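Local coordinates for protein ADP-dependent (S)-NAD(P)H-hydrate dehydratase (Streptococcus mutans, PDB 3BGK) that probably dehydrates the S-form of NAD(P)HX, a hydrated and damaged form of NAD(P)H, at the expense of ADP as part of cofactor repair, at residues Lys47-Asn52 with Val261-Thr266; Ala80-Asn83 with Leu88-Val91; Val82-Gly87 with Ala300-Val305; Gly250-Gly255 with Val293-Ile298. All blocks are in the same frame, centred on the assembly; numbering follows the deposited sequence.

How the contacts relate
All four contacts are largely buried, but their places differ. Contact 1 lies farthest out, with its centre about 18 Å from that of the chain, and includes the exposed K47; contacts 2 and 4 are centred about 11 Å from the chain's centre. Helix 71-83 serves contacts 2 and 3, helix 249-263 contacts 1 and 4, and helix 295-310 contacts 3 and 4. The chemistry changes accordingly: contact 1 is a polar bond between long side chains, contact 2 is wholly apolar, contact 3 sets methyl groups against a helix end, and contact 4 packs a threonine on a proline, in a segment whose G250 and D251 amides bind a phosphate. Contacts 1 and 3 meet where R49 and Q263 reach the S84-G85 carbonyls.

Contact 1: Lys47-Asn52 with Val261-Thr266; sequences KPRPLN and VAQFHT
In the alpha/beta three-layer sandwich of this ribokinase-like protein, the loop that joins helix 39-45 to strand 60-64 runs past the C-terminal part of helix 249-263 at a subunit interface, and there R49 meets Q263. The R49 chain is extended from CG to NE and meets the Q263 side chain at about a right angle. Its NH2 gives a nearly straight hydrogen bond to Q263 OE1, 3.3 Å long with an angle of 165° at the hydrogen. The acceptor lies in the guanidinium plane, whereas NH2 stands 45° above the carbonyl plane of the amide, away from its lone pairs; the two flat groups are turned 54° apart. Both side chains have further partners: R49 NH2 holds G85 O and Q263 NE2 holds S84 O, both just past helix 71-83, while Q263 NE2 also bonds G259 O, so the amide is fixed in rotation. In the second subunit, P242 O takes a bond from R49 NH1, and Y291 packs on R49, Q263 and F264. The ring of F264 has Q263 CG 3.5 Å above one face, offset toward its rim, while its CE1 lies 3.9 Å from the backbone N of K47.

Contact 2: Ala80-Asn83 with Leu88-Val91; sequences ACVN and LVTV
V89 points its side chain from the strand toward helix 71-83, where V82 and C81 receive it from two directions. The methyl CG2 of V82 rests against the branched end of V89 rather than against one atom of it: it is 3.5 Å from V89 CG2, 3.7 Å from V89 CB and 4.0 Å from V89 CG1. The two isopropyl groups cross obliquely, each having CG1 anti to its own backbone N (chi1 178° in V82 and 176° in V89), which leaves CG2 beside that N as the branch that makes the nearest contact. On another flank of the same V89 methyl comes the sulfur of C81, with SG 3.8 Å from V89 CG2. No hydrogen bond crosses between 80-83 and 88-91, and the CA atoms of V82 and V89 are 6.4 Å apart. This is the second half, helix to strand, of a beta-alpha-beta crossover: strand 60-64 leads through helix 71-83 into the parallel neighbouring strand 88-93, and the last turn of the helix packs on the start of the second strand. C81 also touches V61 of strand 60-64 and A258 of helix 249-263, V89 touches L63 of strand 60-64, and V82 packs on L105 in a loop and on L294 of the second subunit.

Contact 3: Val82-Gly87 with Ala300-Val305; sequences VNSGAG and AEITRV
A chi1 of -66° sets I302 CG2 anti to its backbone N and CG1 beside it, and chi2 of 170° carries CD1 outward, so that both branches face N83 and S84 at the end of helix 71-83. CG2 of I302 comes 3.4 Å from N83 O and 3.7 Å from S84 CA. The longer branch passes alongside, with I302 CD1 3.9 Å from S84 OG and 4.2 Å from N83 CB. One residue on, T303 approaches the same carbonyl, its CG2 lying 3.1 Å from N83 O; so close an approach is doubtful in detail, because the T303 side chain is modelled with a chi1 turned well off the staggered position. No hydrogen bond joins the two segments: what crosses is methyl groups set against the N83 carbonyl and S84, between backbones whose closest CA atoms, in N83 and I302, are 6.0 Å apart. The S84 hydroxyl beside I302 bonds A80 O, one turn back, and M256 of helix 249-263 touches both S84 and I302. In a second subunit, L294 packs on N83 and V292 on T303. The helix end itself finishes in a Schellman motif: G85 leaves helical geometry with a positive phi of 106°, two bonds run back into the last turn, one of them from G85 N to V82 O, and the chain turns there toward strand 88-93.

Contact 4: Gly250-Gly255 with Val293-Ile298; sequences GDTLAG and VLPTRI. With PO4 (phosphate ion), chain B.
T252 OG1 meets the CB corner of the P295 ring at 3.1 Å, the two side chains crossing at about a right angle; within 293-298, the flat guanidinium of R297 has L294 CD1 3.6 Å above one face, offset toward its rim. With chi1 at -54°, T252 OG1 lies beside its backbone N, where it hydrogen-bonds G248 O one turn back. A water lies 2.9 Å from T252 OG1 and donates a weak bond to P295 O, and T252 CG2 adds a looser contact with I298 CG2. A phosphate ion, probably from the crystallisation liquor, sits at the start of helix 249-263: G250 N bonds its O4 at 2.7 Å and D251 N its O3 at 3.3 Å, and G248 N and H186 NE2 are also hydrogen-bonded to it. G248 to D251 read as the GXGD signature of ribokinase-like folds, whose amides form an anion hole, consistent with the predicted roles of G250 in AMP and D251 in NADPHX binding. The contact joins the first turns of helices 249-263 and 295-310, while M76 and A80 of helix 71-83 touch P295 and T252, and I282 and A283 of helix 268-287 pack on I298.

Contact 1: Lys47-Asn52 with Val261-Thr266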
loop_
_atom_site.group_PDB
_atom_site.type_symbol
_atom_site.label_atom_id
_atom_site.label_comp_id
_atom_site.label_asym_id
_atom_site.label_seq_id
_atom_site.Cartn_x
_atom_site.Cartn_y
_atom_site.Cartn_z
ATOM N N LYS A 47 -8.375 -16.239 -25.933
ATOM C CA LYS A 47 -9.574 -17.059 -26.078
ATOM C C LYS A 47 -10.363 -17.114 -24.773
ATOM O O LYS A 47 -9.771 -17.078 -23.701
ATOM C CB LYS A 47 -9.201 -18.473 -26.536
ATOM C CG LYS A 47 -8.684 -18.547 -27.975
ATOM C CD LYS A 47 -9.078 -19.858 -28.663
ATOM C CE LYS A 47 -8.106 -20.979 -28.343
ATOM N NZ LYS A 47 -8.649 -22.305 -28.749
ATOM N N PRO A 48 -11.703 -17.220 -24.858
ATOM C CA PRO A 48 -12.476 -17.366 -23.625
ATOM C C PRO A 48 -12.018 -18.612 -22.884
ATOM O O PRO A 48 -11.693 -19.623 -23.514
ATOM C CB PRO A 48 -13.914 -17.555 -24.127
ATOM C CG PRO A 48 -13.923 -16.970 -25.502
ATOM C CD PRO A 48 -12.563 -17.246 -26.054
ATOM N N ARG A 49 -11.974 -18.533 -21.562
ATOM C CA ARG A 49 -11.446 -19.630 -20.761
ATOM C C ARG A 49 -12.389 -20.833 -20.753
ATOM O O ARG A 49 -13.601 -20.670 -20.590
ATOM C CB ARG A 49 -11.126 -19.160 -19.338
ATOM C CG ARG A 49 -9.896 -18.274 -19.241
ATOM C CD ARG A 49 -9.561 -17.909 -17.797
ATOM N NE ARG A 49 -8.182 -17.443 -17.703
ATOM C CZ ARG A 49 -7.515 -17.233 -16.573
ATOM N NH1 ARG A 49 -8.089 -17.438 -15.394
ATOM N NH2 ARG A 49 -6.261 -16.810 -16.628
ATOM N N PRO A 50 -11.834 -22.039 -20.970
ATOM C CA PRO A 50 -12.583 -23.288 -20.823
ATOM C C PRO A 50 -13.172 -23.411 -19.425
ATOM O O PRO A 50 -12.478 -23.164 -18.433
ATOM C CB PRO A 50 -11.519 -24.369 -21.045
ATOM C CG PRO A 50 -10.468 -23.708 -21.875
ATOM C CD PRO A 50 -10.444 -22.276 -21.406
ATOM N N LEU A 51 -14.449 -23.788 -19.368
ATOM C CA LEU A 51 -15.226 -23.830 -18.129
ATOM C C LEU A 51 -14.721 -24.870 -17.141
ATOM O O LEU A 51 -14.654 -24.616 -15.931
ATOM C CB LEU A 51 -16.702 -24.088 -18.438
ATOM C CG LEU A 51 -17.433 -23.079 -19.325
ATOM C CD1 LEU A 51 -18.913 -23.400 -19.364
ATOM C CD2 LEU A 51 -17.197 -21.634 -18.869
ATOM N N ASN A 52 -14.373 -26.040 -17.665
ATOM C CA ASN A 52 -13.937 -27.154 -16.851
ATOM C C ASN A 52 -12.533 -26.929 -16.308
ATOM O O ASN A 52 -12.362 -26.681 -15.110
ATOM N N VAL A 261 2.357 -16.403 -22.126
ATOM C CA VAL A 261 2.948 -17.691 -22.504
ATOM C C VAL A 261 2.590 -18.805 -21.514
ATOM O O VAL A 261 2.552 -19.984 -21.880
ATOM C CB VAL A 261 4.491 -17.620 -22.729
ATOM C CG1 VAL A 261 4.833 -16.641 -23.843
ATOM C CG2 VAL A 261 5.226 -17.250 -21.448
ATOM N N ALA A 262 2.302 -18.410 -20.275
ATOM C CA ALA A 262 1.880 -19.334 -19.222
ATOM C C ALA A 262 0.524 -19.993 -19.497
ATOM O O ALA A 262 0.316 -21.147 -19.144
ATOM C CB ALA A 262 1.859 -18.619 -17.876
ATOM N N GLN A 263 -0.384 -19.260 -20.137
ATOM C CA GLN A 263 -1.771 -19.706 -20.309
ATOM C C GLN A 263 -2.176 -20.013 -21.754
ATOM O O GLN A 263 -3.099 -20.801 -21.971
ATOM C CB GLN A 263 -2.746 -18.683 -19.695
ATOM C CG GLN A 263 -2.684 -17.294 -20.338
ATOM C CD GLN A 263 -3.208 -16.188 -19.442
ATOM O OE1 GLN A 263 -4.408 -16.065 -19.209
ATOM N NE2 GLN A 263 -2.303 -15.352 -18.960
ATOM N N PHE A 264 -1.520 -19.385 -22.732
ATOM C CA PHE A 264 -1.854 -19.613 -24.149
ATOM C C PHE A 264 -0.767 -20.444 -24.841
ATOM O O PHE A 264 0.335 -19.947 -25.091
ATOM C CB PHE A 264 -2.074 -18.292 -24.901
ATOM C CG PHE A 264 -3.053 -17.361 -24.241
ATOM C CD1 PHE A 264 -4.399 -17.694 -24.134
ATOM C CD2 PHE A 264 -2.628 -16.130 -23.740
ATOM C CE1 PHE A 264 -5.309 -16.822 -23.525
ATOM C CE2 PHE A 264 -3.533 -15.242 -23.129
ATOM C CZ PHE A 264 -4.872 -15.592 -23.024
ATOM N N HIS A 265 -1.090 -21.704 -25.153
ATOM C CA HIS A 265 -0.090 -22.689 -25.594
ATOM C C HIS A 265 -0.032 -22.897 -27.103
ATOM O O HIS A 265 0.667 -23.796 -27.578
ATOM C CB HIS A 265 -0.308 -24.033 -24.891
ATOM C CG HIS A 265 -0.437 -23.915 -23.407
ATOM N ND1 HIS A 265 -1.659 -23.881 -22.768
ATOM C CD2 HIS A 265 0.500 -23.784 -22.439
ATOM C CE1 HIS A 265 -1.467 -23.751 -21.468
ATOM N NE2 HIS A 265 -0.167 -23.688 -21.241
ATOM N N THR A 266 -0.759 -22.076 -27.853
ATOM C CA THR A 266 -0.677 -22.098 -29.308
ATOM C C THR A 266 0.648 -21.454 -29.757
ATOM O O THR A 266 1.571 -21.321 -28.941
ATOM C CB THR A 266 -1.922 -21.446 -29.959
ATOM O OG1 THR A 266 -1.888 -21.662 -31.376
ATOM C CG2 THR A 266 -1.993 -19.939 -29.650
#

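Contact 2: Ala80-Asn83 with Leu88-Val91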
loop_
_atom_site.group_PDB
_atom_site.type_symbol
_atom_site.label_atom_id
_atom_site.label_comp_id
_atom_site.label_asym_id
_atom_site.label_seq_id
_atom_site.Cartn_x
_atom_site.Cartn_y
_atom_site.Cartn_z
ATOM N N ALA A 80 2.278 -7.250 -13.457
ATOM C CA ALA A 80 1.823 -7.495 -14.818
ATOM C C ALA A 80 1.485 -8.965 -15.048
ATOM O O ALA A 80 0.481 -9.288 -15.687
ATOM C CB ALA A 80 2.857 -7.024 -15.819
ATOM N N CYS A 81 2.319 -9.849 -14.507
ATOM C CA CYS A 81 2.170 -11.282 -14.727
ATOM C C CYS A 81 0.894 -11.831 -14.108
ATOM O O CYS A 81 0.198 -12.631 -14.735
ATOM C CB CYS A 81 3.383 -12.044 -14.192
ATOM S SG CYS A 81 3.397 -13.777 -14.688
ATOM N N VAL A 82 0.592 -11.397 -12.883
ATOM C CA VAL A 82 -0.614 -11.840 -12.175
ATOM C C VAL A 82 -1.843 -11.288 -12.879
ATOM O O VAL A 82 -2.809 -12.014 -13.139
ATOM C CB VAL A 82 -0.613 -11.423 -10.679
ATOM C CG1 VAL A 82 -1.900 -11.860 -9.992
ATOM C CG2 VAL A 82 0.566 -12.037 -9.957
ATOM N N ASN A 83 -1.789 -10.003 -13.214
ATOM C CA ASN A 83 -2.928 -9.344 -13.824
ATOM C C ASN A 83 -3.235 -9.864 -15.223
ATOM O O ASN A 83 -4.380 -9.807 -15.661
ATOM C CB ASN A 83 -2.750 -7.824 -13.790
ATOM C CG ASN A 83 -2.929 -7.251 -12.390
ATOM O OD1 ASN A 83 -3.962 -7.465 -11.753
ATOM N ND2 ASN A 83 -1.931 -6.521 -11.907
ATOM N N LEU A 88 -0.425 -19.256 -11.334
ATOM C CA LEU A 88 0.357 -19.068 -10.120
ATOM C C LEU A 88 1.626 -18.306 -10.442
ATOM O O LEU A 88 2.305 -18.598 -11.428
ATOM C CB LEU A 88 0.706 -20.413 -9.479
ATOM C CG LEU A 88 1.238 -20.387 -8.039
ATOM C CD1 LEU A 88 0.168 -19.919 -7.033
ATOM C CD2 LEU A 88 1.796 -21.761 -7.641
ATOM N N VAL A 89 1.941 -17.325 -9.606
ATOM C CA VAL A 89 3.118 -16.491 -9.799
ATOM C C VAL A 89 3.990 -16.569 -8.555
ATOM O O VAL A 89 3.515 -16.346 -7.441
ATOM C CB VAL A 89 2.719 -15.026 -10.099
ATOM C CG1 VAL A 89 3.950 -14.115 -10.199
ATOM C CG2 VAL A 89 1.897 -14.955 -11.378
ATOM N N THR A 90 5.263 -16.894 -8.756
ATOM C CA THR A 90 6.224 -17.030 -7.666
ATOM C C THR A 90 7.429 -16.157 -7.982
ATOM O O THR A 90 7.892 -16.122 -9.118
ATOM C CB THR A 90 6.656 -18.495 -7.494
ATOM O OG1 THR A 90 5.495 -19.326 -7.427
ATOM C CG2 THR A 90 7.479 -18.688 -6.224
ATOM N N VAL A 91 7.924 -15.446 -6.972
ATOM C CA VAL A 91 9.004 -14.485 -7.151
ATOM C C VAL A 91 10.223 -14.856 -6.302
ATOM O O VAL A 91 10.113 -15.042 -5.085
ATOM C CB VAL A 91 8.548 -13.051 -6.792
ATOM C CG1 VAL A 91 9.595 -12.032 -7.228
ATOM C CG2 VAL A 91 7.194 -12.727 -7.424
#

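Contact 3: Val82-Gly87 with Ala300-Val305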
loop_
_atom_site.group_PDB
_atom_site.type_symbol
_atom_site.label_atom_id
_atom_site.label_comp_id
_atom_site.label_asym_id
_atom_site.label_seq_id
_atom_site.Cartn_x
_atom_site.Cartn_y
_atom_site.Cartn_z
ATOM N N VAL A 82 0.592 -11.397 -12.883
ATOM C CA VAL A 82 -0.614 -11.840 -12.175
ATOM C C VAL A 82 -1.843 -11.288 -12.879
ATOM O O VAL A 82 -2.809 -12.014 -13.139
ATOM C CB VAL A 82 -0.613 -11.423 -10.679
ATOM C CG1 VAL A 82 -1.900 -11.860 -9.992
ATOM C CG2 VAL A 82 0.566 -12.037 -9.957
ATOM N N ASN A 83 -1.789 -10.003 -13.214
ATOM C CA ASN A 83 -2.928 -9.344 -13.824
ATOM C C ASN A 83 -3.235 -9.864 -15.223
ATOM O O ASN A 83 -4.380 -9.807 -15.661
ATOM C CB ASN A 83 -2.750 -7.824 -13.790
ATOM C CG ASN A 83 -2.929 -7.251 -12.390
ATOM O OD1 ASN A 83 -3.962 -7.465 -11.753
ATOM N ND2 ASN A 83 -1.931 -6.521 -11.907
ATOM N N SER A 84 -2.220 -10.404 -15.901
ATOM C CA SER A 84 -2.409 -11.079 -17.191
ATOM C C SER A 84 -3.087 -12.451 -17.083
ATOM O O SER A 84 -3.535 -13.013 -18.086
ATOM C CB SER A 84 -1.080 -11.199 -17.935
ATOM O OG SER A 84 -0.522 -9.912 -18.127
ATOM N N GLY A 85 -3.160 -12.989 -15.868
ATOM C CA GLY A 85 -3.917 -14.210 -15.631
ATOM C C GLY A 85 -3.115 -15.478 -15.409
ATOM O O GLY A 85 -3.683 -16.570 -15.438
ATOM N N ALA A 86 -1.806 -15.352 -15.183
ATOM C CA ALA A 86 -1.002 -16.516 -14.819
ATOM C C ALA A 86 -1.687 -17.243 -13.658
ATOM O O ALA A 86 -2.185 -16.609 -12.728
ATOM C CB ALA A 86 0.407 -16.105 -14.446
ATOM N N GLY A 87 -1.747 -18.569 -13.732
ATOM C CA GLY A 87 -2.410 -19.353 -12.702
ATOM C C GLY A 87 -1.752 -19.174 -11.353
ATOM O O GLY A 87 -2.428 -18.959 -10.354
ATOM N N ALA A 300 -3.004 -2.458 -13.840
ATOM C CA ALA A 300 -4.325 -2.382 -13.226
ATOM C C ALA A 300 -5.460 -2.587 -14.237
ATOM O O ALA A 300 -6.545 -3.068 -13.872
ATOM C CB ALA A 300 -4.488 -1.044 -12.503
ATOM N N GLU A 301 -5.193 -2.238 -15.498
ATOM C CA GLU A 301 -6.192 -2.282 -16.574
ATOM C C GLU A 301 -6.235 -3.591 -17.348
ATOM O O GLU A 301 -7.211 -3.857 -18.052
ATOM C CB GLU A 301 -5.964 -1.130 -17.558
ATOM C CG GLU A 301 -6.107 0.266 -16.941
ATOM C CD GLU A 301 -7.484 0.508 -16.348
ATOM O OE1 GLU A 301 -8.498 0.146 -16.991
ATOM O OE2 GLU A 301 -7.552 1.057 -15.230
ATOM N N ILE A 302 -5.193 -4.411 -17.198
ATOM C CA ILE A 302 -4.996 -5.626 -18.001
ATOM C C ILE A 302 -6.218 -6.549 -18.132
ATOM O O ILE A 302 -6.663 -6.784 -19.256
ATOM C CB ILE A 302 -3.719 -6.425 -17.576
ATOM C CG1 ILE A 302 -2.452 -5.620 -17.885
ATOM C CG2 ILE A 302 -3.654 -7.772 -18.299
ATOM C CD1 ILE A 302 -1.179 -6.197 -17.306
ATOM N N THR A 303 -6.763 -7.070 -17.029
ATOM C CA THR A 303 -7.888 -8.018 -17.162
ATOM C C THR A 303 -9.157 -7.448 -17.763
ATOM O O THR A 303 -9.852 -8.150 -18.488
ATOM C CB THR A 303 -8.291 -8.772 -15.873
ATOM O OG1 THR A 303 -8.141 -7.935 -14.721
ATOM C CG2 THR A 303 -7.484 -10.016 -15.741
ATOM N N ARG A 304 -9.472 -6.194 -17.453
ATOM C CA ARG A 304 -10.646 -5.558 -18.051
ATOM C C ARG A 304 -10.525 -5.563 -19.575
ATOM O O ARG A 304 -11.505 -5.810 -20.279
ATOM C CB ARG A 304 -10.848 -4.135 -17.522
ATOM C CG ARG A 304 -12.090 -3.455 -18.080
ATOM C CD ARG A 304 -12.212 -1.993 -17.642
ATOM N NE ARG A 304 -11.022 -1.190 -17.943
ATOM C CZ ARG A 304 -10.687 -0.753 -19.158
ATOM N NH1 ARG A 304 -11.433 -1.051 -20.220
ATOM N NH2 ARG A 304 -9.587 -0.022 -19.314
ATOM N N VAL A 305 -9.317 -5.319 -20.072
ATOM C CA VAL A 305 -9.075 -5.238 -21.512
ATOM C C VAL A 305 -8.943 -6.629 -22.138
ATOM O O VAL A 305 -9.450 -6.859 -23.234
ATOM C CB VAL A 305 -7.853 -4.353 -21.842
ATOM C CG1 VAL A 305 -7.619 -4.293 -23.343
ATOM C CG2 VAL A 305 -8.047 -2.943 -21.281
#

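Contact 4: Gly250-Gly255 with Val293-Ile298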
loop_
_atom_site.group_PDB
_atom_site.type_symbol
_atom_site.label_atom_id
_atom_site.label_comp_id
_atom_site.label_asym_id
_atom_site.label_seq_id
_atom_site.Cartn_x
_atom_site.Cartn_y
_atom_site.Cartn_z
ATOM N N GLY A 250 9.458 -1.494 -19.425
ATOM C CA GLY A 250 9.961 -2.783 -19.907
ATOM C C GLY A 250 9.676 -3.944 -18.969
ATOM O O GLY A 250 9.375 -5.060 -19.422
ATOM N N ASP A 251 9.770 -3.679 -17.663
ATOM C CA ASP A 251 9.487 -4.679 -16.640
ATOM C C ASP A 251 8.042 -5.161 -16.764
ATOM O O ASP A 251 7.779 -6.368 -16.768
ATOM C CB ASP A 251 9.764 -4.125 -15.240
ATOM C CG ASP A 251 11.147 -3.511 -15.116
ATOM O OD1 ASP A 251 12.142 -4.199 -15.430
ATOM O OD2 ASP A 251 11.243 -2.337 -14.695
ATOM N N THR A 252 7.122 -4.210 -16.897
ATOM C CA THR A 252 5.711 -4.494 -17.138
ATOM C C THR A 252 5.502 -5.341 -18.392
ATOM O O THR A 252 4.701 -6.273 -18.380
ATOM C CB THR A 252 4.904 -3.189 -17.250
ATOM O OG1 THR A 252 5.143 -2.392 -16.087
ATOM C CG2 THR A 252 3.407 -3.479 -17.363
ATOM N N LEU A 253 6.230 -5.029 -19.462
ATOM C CA LEU A 253 6.157 -5.818 -20.692
ATOM C C LEU A 253 6.624 -7.256 -20.471
ATOM O O LEU A 253 5.970 -8.201 -20.925
ATOM C CB LEU A 253 6.963 -5.164 -21.815
ATOM C CG LEU A 253 6.930 -5.884 -23.170
ATOM C CD1 LEU A 253 5.494 -6.161 -23.631
ATOM C CD2 LEU A 253 7.711 -5.123 -24.238
ATOM N N ALA A 254 7.753 -7.409 -19.776
ATOM C CA ALA A 254 8.307 -8.714 -19.429
ATOM C C ALA A 254 7.308 -9.562 -18.633
ATOM O O ALA A 254 7.155 -10.756 -18.891
ATOM C CB ALA A 254 9.592 -8.536 -18.641
ATOM N N GLY A 255 6.634 -8.928 -17.673
ATOM C CA GLY A 255 5.613 -9.590 -16.868
ATOM C C GLY A 255 4.424 -10.038 -17.696
ATOM O O GLY A 255 3.933 -11.151 -17.532
ATOM N N VAL A 293 1.979 7.565 -19.109
ATOM C CA VAL A 293 1.245 6.379 -18.664
ATOM C C VAL A 293 2.193 5.518 -17.832
ATOM O O VAL A 293 3.188 5.000 -18.338
ATOM C CB VAL A 293 0.624 5.579 -19.842
ATOM C CG1 VAL A 293 -0.058 4.302 -19.343
ATOM C CG2 VAL A 293 -0.370 6.434 -20.597
ATOM N N LEU A 294 1.887 5.392 -16.544
ATOM C CA LEU A 294 2.769 4.680 -15.624
ATOM C C LEU A 294 2.587 3.167 -15.718
ATOM O O LEU A 294 1.464 2.683 -15.872
ATOM C CB LEU A 294 2.596 5.179 -14.179
ATOM C CG LEU A 294 2.911 6.648 -13.864
ATOM C CD1 LEU A 294 2.756 6.918 -12.373
ATOM C CD2 LEU A 294 4.305 7.069 -14.352
ATOM N N PRO A 295 3.700 2.420 -15.616
ATOM C CA PRO A 295 3.708 0.958 -15.723
ATOM C C PRO A 295 2.664 0.264 -14.828
ATOM O O PRO A 295 1.972 -0.646 -15.291
ATOM C CB PRO A 295 5.128 0.591 -15.291
ATOM C CG PRO A 295 5.944 1.797 -15.622
ATOM C CD PRO A 295 5.053 2.964 -15.370
ATOM N N THR A 296 2.532 0.698 -13.575
ATOM C CA THR A 296 1.532 0.109 -12.667
ATOM C C THR A 296 0.091 0.473 -13.026
ATOM O O THR A 296 -0.836 -0.244 -12.635
ATOM C CB THR A 296 1.765 0.488 -11.185
ATOM O OG1 THR A 296 1.738 1.915 -11.044
ATOM C CG2 THR A 296 3.091 -0.064 -10.681
ATOM N N ARG A 297 -0.103 1.584 -13.740
ATOM C CA ARG A 297 -1.443 1.974 -14.182
ATOM C C ARG A 297 -1.909 1.068 -15.318
ATOM O O ARG A 297 -3.103 0.797 -15.444
ATOM C CB ARG A 297 -1.506 3.437 -14.647
ATOM C CG ARG A 297 -0.924 4.482 -13.702
ATOM C CD ARG A 297 -1.868 4.883 -12.584
ATOM N NE ARG A 297 -1.270 5.926 -11.744
ATOM C CZ ARG A 297 -0.461 5.699 -10.707
ATOM N NH1 ARG A 297 0.030 6.722 -10.014
ATOM N NH2 ARG A 297 -0.142 4.457 -10.359
ATOM N N ILE A 298 -0.963 0.622 -16.148
ATOM C CA ILE A 298 -1.241 -0.316 -17.243
ATOM C C ILE A 298 -1.635 -1.696 -16.707
ATOM O O ILE A 298 -2.571 -2.319 -17.206
ATOM C CB ILE A 298 -0.019 -0.460 -18.172
ATOM C CG1 ILE A 298 0.165 0.807 -19.004
ATOM C CG2 ILE A 298 -0.153 -1.672 -19.085
ATOM C CD1 ILE A 298 1.465 0.846 -19.793
HETATM P P PO4 B . 12.421 0.001 -18.134
HETATM O O1 PO4 B . 12.483 1.279 -17.323
HETATM O O2 PO4 B . 13.840 -0.394 -18.483
HETATM O O3 PO4 B . 11.797 -1.110 -17.320
HETATM O O4 PO4 B . 11.607 0.212 -19.396
HETATM O O HOH W 1 3.562 -3.188 -13.851
#